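Aminotransferase, class III (PDB 3I4J) probably catalyses amino-group transfer with pyridoxal phosphate as cofactor. Local coordinates at residues Glu75-Arg80 with Phe90-Val95; Glu197-Ala202 with Arg347-Leu352. The protein carries 1 engineered substitution. All blocks are in the same frame, centred on the assembly; numbering follows the deposited sequence.

Interaction 1 (Glu75-Arg80 with Phe90-Val95); sequences EEYAGR and FRFWAV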
# COMPACT_ATOMS: atom_id res chain seq x y z
N GLU C 75 14.08 11.84 -6.99
CA GLU C 75 14.37 13.24 -7.30
C GLU C 75 14.06 13.52 -8.77
O GLU C 75 13.45 14.54 -9.10
CB GLU C 75 15.85 13.56 -7.05
CG GLU C 75 16.30 13.48 -5.60
CD GLU C 75 15.65 14.53 -4.73
OE1 GLU C 75 15.28 15.60 -5.25
OE2 GLU C 75 15.52 14.28 -3.51
N GLU C 76 14.48 12.61 -9.64
CA GLU C 76 14.25 12.76 -11.07
C GLU C 76 12.77 12.68 -11.40
O GLU C 76 12.22 13.56 -12.06
CB GLU C 76 15.01 11.68 -11.84
CG GLU C 76 14.83 11.76 -13.35
CD GLU C 76 15.60 10.67 -14.09
OE1 GLU C 76 16.28 9.86 -13.42
OE2 GLU C 76 15.52 10.63 -15.34
N TYR C 77 12.12 11.63 -10.91
CA TYR C 77 10.70 11.42 -11.16
C TYR C 77 9.81 12.56 -10.66
O TYR C 77 8.91 13.00 -11.37
CB TYR C 77 10.25 10.10 -10.53
CG TYR C 77 8.79 9.79 -10.76
CD1 TYR C 77 8.30 9.57 -12.04
CD2 TYR C 77 7.90 9.70 -9.69
CE1 TYR C 77 6.95 9.28 -12.26
CE2 TYR C 77 6.56 9.40 -9.89
CZ TYR C 77 6.09 9.20 -11.18
OH TYR C 77 4.76 8.91 -11.38
N ALA C 78 10.05 13.02 -9.43
CA ALA C 78 9.25 14.10 -8.86
C ALA C 78 9.21 15.30 -9.81
O ALA C 78 8.14 15.86 -10.06
CB ALA C 78 9.81 14.52 -7.50
N GLY C 79 10.37 15.69 -10.32
CA GLY C 79 10.43 16.82 -11.24
C GLY C 79 9.73 16.53 -12.55
O GLY C 79 8.97 17.36 -13.06
N ARG C 80 9.97 15.34 -13.10
CA ARG C 80 9.36 14.94 -14.36
C ARG C 80 7.85 14.91 -14.25
O ARG C 80 7.14 15.39 -15.13
CB ARG C 80 9.88 13.56 -14.78
CG ARG C 80 11.27 13.59 -15.42
CD ARG C 80 11.21 14.17 -16.83
NE ARG C 80 10.30 13.40 -17.68
CZ ARG C 80 10.55 12.17 -18.12
NH1 ARG C 80 11.68 11.56 -17.81
NH2 ARG C 80 9.64 11.54 -18.86
N PHE C 90 5.21 22.16 -7.83
CA PHE C 90 4.65 21.35 -6.76
C PHE C 90 5.57 20.26 -6.21
O PHE C 90 6.47 19.78 -6.91
CB PHE C 90 3.32 20.73 -7.22
CG PHE C 90 2.16 21.70 -7.21
CD1 PHE C 90 2.31 22.99 -7.71
CD2 PHE C 90 0.92 21.31 -6.72
CE1 PHE C 90 1.24 23.88 -7.72
CE2 PHE C 90 -0.16 22.19 -6.72
CZ PHE C 90 -0.01 23.48 -7.23
N ARG C 91 5.32 19.88 -4.96
CA ARG C 91 6.10 18.87 -4.25
C ARG C 91 5.39 17.53 -4.24
O ARG C 91 4.22 17.45 -3.86
CB ARG C 91 6.35 19.34 -2.82
CG ARG C 91 7.23 20.57 -2.72
CD ARG C 91 8.70 20.22 -2.87
NE ARG C 91 9.56 21.39 -2.73
CZ ARG C 91 10.83 21.35 -2.35
NH1 ARG C 91 11.41 20.19 -2.08
NH2 ARG C 91 11.53 22.48 -2.26
N PHE C 92 6.12 16.49 -4.62
CA PHE C 92 5.59 15.13 -4.72
C PHE C 92 5.82 14.28 -3.48
O PHE C 92 6.96 14.03 -3.07
CB PHE C 92 6.21 14.44 -5.94
CG PHE C 92 5.72 13.03 -6.16
CD1 PHE C 92 4.36 12.76 -6.30
CD2 PHE C 92 6.63 11.98 -6.25
CE1 PHE C 92 3.91 11.46 -6.51
CE2 PHE C 92 6.19 10.67 -6.46
CZ PHE C 92 4.83 10.41 -6.59
N TRP C 93 4.72 13.82 -2.89
CA TRP C 93 4.74 12.96 -1.72
C TRP C 93 4.34 11.58 -2.25
O TRP C 93 3.18 11.34 -2.56
CB TRP C 93 3.73 13.46 -0.69
CG TRP C 93 3.50 12.51 0.46
CD1 TRP C 93 2.34 11.84 0.75
CD2 TRP C 93 4.44 12.15 1.47
NE1 TRP C 93 2.50 11.09 1.89
CE2 TRP C 93 3.78 11.26 2.35
CE3 TRP C 93 5.78 12.50 1.73
CZ2 TRP C 93 4.42 10.70 3.47
CZ3 TRP C 93 6.41 11.94 2.84
CH2 TRP C 93 5.73 11.05 3.70
N ALA C 94 5.33 10.69 -2.35
CA ALA C 94 5.09 9.36 -2.89
C ALA C 94 4.65 8.35 -1.84
O ALA C 94 5.19 8.31 -0.73
CB ALA C 94 6.36 8.85 -3.59
N VAL C 95 3.66 7.54 -2.20
CA VAL C 95 3.17 6.47 -1.33
C VAL C 95 2.88 5.24 -2.20
O VAL C 95 3.16 5.25 -3.40
CB VAL C 95 1.91 6.89 -0.52
CG1 VAL C 95 2.29 7.95 0.50
CG2 VAL C 95 0.82 7.39 -1.45
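Tyr77, on helix 72-84, meets Phe92 of strand 91-95 with the CD2-CE2 edge of its ring: CE2 lies 3.7 Å from Phe92 CE2 and 3.9 Å from Phe92 CZ. The pair is an offset edge-to-face stack, the tyrosine giving its edge to the phenylalanine face, with planes at 78° and ring centroids 5.5 Å apart. With chi1 at -179°, the Phe92 ring sits beside its own carbonyl carbon, and Ala94 N lies over the centre of one ring face, 4.1 Å above the plane. One residue on, Ala78 forms with Phe92 the closest CA pair of the two segments, 5.6 Å apart, and its CB packs on Phe92 CB at 3.9 Å. This is helix-on-sheet packing in the large domain of a fold-type I enzyme: strand 91-95 belongs to the seven-stranded mixed sheet, is outermost within this chain only, and pairs antiparallel with 271-275. Phe92 also makes backbone hydrogen bonds to the second subunit, whose Val4 packs on Ala78. Leu274 of strand 271-275 touches Phe92, while Val303 and Leu263 touch Tyr77. Further along the helix, Arg80 turns to helix 300-315, where NH2 forms salt bridges with Asp311 and Glu314.

Interaction 2 (Glu197-Ala202 with Arg347-Leu352); sequences EPVVGA and RGTGLL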
# COMPACT_ATOMS: atom_id res chain seq x y z
N GLU C 197 -13.46 14.63 -6.97
CA GLU C 197 -12.92 13.97 -8.15
C GLU C 197 -13.39 14.90 -9.27
O GLU C 197 -14.58 15.17 -9.37
CB GLU C 197 -13.57 12.61 -8.39
CG GLU C 197 -13.38 11.56 -7.32
CD GLU C 197 -14.25 10.34 -7.58
OE1 GLU C 197 -15.45 10.37 -7.25
OE2 GLU C 197 -13.73 9.36 -8.13
N PRO C 198 -12.48 15.39 -10.12
CA PRO C 198 -12.94 16.28 -11.20
C PRO C 198 -14.04 15.61 -12.02
O PRO C 198 -15.07 16.21 -12.34
CB PRO C 198 -11.66 16.53 -12.00
CG PRO C 198 -10.59 16.49 -10.94
CD PRO C 198 -11.01 15.28 -10.12
N VAL C 199 -13.80 14.34 -12.36
CA VAL C 199 -14.76 13.53 -13.09
C VAL C 199 -14.96 12.35 -12.15
O VAL C 199 -13.98 11.72 -11.74
CB VAL C 199 -14.19 13.05 -14.45
CG1 VAL C 199 -15.16 12.08 -15.11
CG2 VAL C 199 -13.94 14.24 -15.36
N VAL C 200 -16.20 12.08 -11.79
CA VAL C 200 -16.52 11.01 -10.86
C VAL C 200 -16.24 9.61 -11.39
O VAL C 200 -16.41 9.33 -12.58
CB VAL C 200 -18.00 11.10 -10.40
CG1 VAL C 200 -18.33 9.97 -9.43
CG2 VAL C 200 -18.25 12.45 -9.74
N GLY C 201 -15.82 8.73 -10.49
CA GLY C 201 -15.51 7.36 -10.86
C GLY C 201 -16.66 6.40 -10.64
O GLY C 201 -17.80 6.66 -11.02
N ALA C 202 -16.35 5.27 -10.00
CA ALA C 202 -17.32 4.22 -9.72
C ALA C 202 -18.64 4.66 -9.09
O ALA C 202 -19.70 4.17 -9.48
CB ALA C 202 -16.67 3.16 -8.84
N ARG C 347 -22.10 8.70 -20.84
CA ARG C 347 -21.21 9.82 -20.57
C ARG C 347 -19.75 9.45 -20.76
O ARG C 347 -19.38 8.29 -20.64
CB ARG C 347 -21.41 10.29 -19.13
CG ARG C 347 -22.84 10.64 -18.79
CD ARG C 347 -23.00 11.09 -17.34
NE ARG C 347 -22.63 10.05 -16.38
CZ ARG C 347 -23.25 9.87 -15.22
NH1 ARG C 347 -24.27 10.65 -14.88
NH2 ARG C 347 -22.84 8.92 -14.38
N GLY C 348 -18.93 10.45 -21.04
CA GLY C 348 -17.51 10.20 -21.20
C GLY C 348 -16.65 11.44 -21.28
O GLY C 348 -17.04 12.45 -21.87
N THR C 349 -15.49 11.37 -20.65
CA THR C 349 -14.51 12.45 -20.68
C THR C 349 -13.21 11.70 -20.94
O THR C 349 -12.71 11.00 -20.07
CB THR C 349 -14.42 13.20 -19.32
OG1 THR C 349 -15.69 13.76 -18.98
CG2 THR C 349 -13.42 14.33 -19.42
N GLY C 350 -12.67 11.84 -22.15
CA GLY C 350 -11.46 11.10 -22.48
C GLY C 350 -11.82 9.62 -22.45
O GLY C 350 -12.88 9.24 -22.96
N LEU C 351 -10.98 8.79 -21.86
CA LEU C 351 -11.27 7.36 -21.79
C LEU C 351 -11.83 6.89 -20.45
O LEU C 351 -11.53 5.79 -19.98
CB LEU C 351 -10.04 6.53 -22.19
CG LEU C 351 -9.89 6.34 -23.71
CD1 LEU C 351 -8.55 5.67 -24.03
CD2 LEU C 351 -11.05 5.50 -24.23
N LEU C 352 -12.63 7.76 -19.83
CA LEU C 352 -13.32 7.43 -18.59
C LEU C 352 -14.77 7.62 -19.01
O LEU C 352 -15.23 8.74 -19.20
CB LEU C 352 -12.94 8.40 -17.46
CG LEU C 352 -13.72 8.21 -16.16
CD1 LEU C 352 -13.72 6.75 -15.77
CD2 LEU C 352 -13.11 9.06 -15.05
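A two-residue beta hairpin, formed by strands 343-349 and 352-357 of a small antiparallel sheet, meets the loop that follows strand 191-196 of the large mixed sheet. Val199 carries the loop side, and its two methyls divide the work. CG1, anti to the backbone N (chi1 174°), meets Leu352 CD2 tip to tip at 3.7 Å. CG2 is turned to Thr349 instead, lying 4.0 Å from OG1 and 4.1 Å from the methyl CG2, so the threonine presents both branches across an oblique crossing. The Leu352 methyl CD2 also comes within 4.1 Å of Val200 O. The hairpin pairs Thr349 with Leu352: Thr349 N donates to Leu352 O at 3.0 Å, Leu352 N donates back to Thr349 O at 3.2 Å, and Gly350 accommodates the positive phi of 65° at the turn. Within the loop, Gly201 N makes a weak, bent bond (132°) to Glu197 OE2. Arg347 adds a polar tie beside the apolar patch, its NH2 forming a salt bridge with Asp204 and a hydrogen bond with Ala205 O. The reciprocal backbone bonds and the turn from Thr349 to Leu352 are those of a two-residue beta hairpin closed by a type II' turn.

In the fold
Both contacts involve the large mixed sheet, interaction 1 at a strand outermost within the chain and interaction 2 at the loop leaving an interior strand. Interaction 1 packs a helix on strand 91-95 and its centre lies about 17 Å from the chain centre; interaction 2, centred about 9 Å from the chain centre, joins the loop after strand 191-196 to the separate three-stranded sheet. The centres of interactions 1 and 2 are about 25 Å apart. The nearest atoms of interactions 1 and 2 are about 13 Å apart, so they do not touch, and they close in series along the chain. The assembly separates them too: the second subunit reaches interaction 1, for example through its Tyr6 to Glu75, but does not touch the segments of interaction 2.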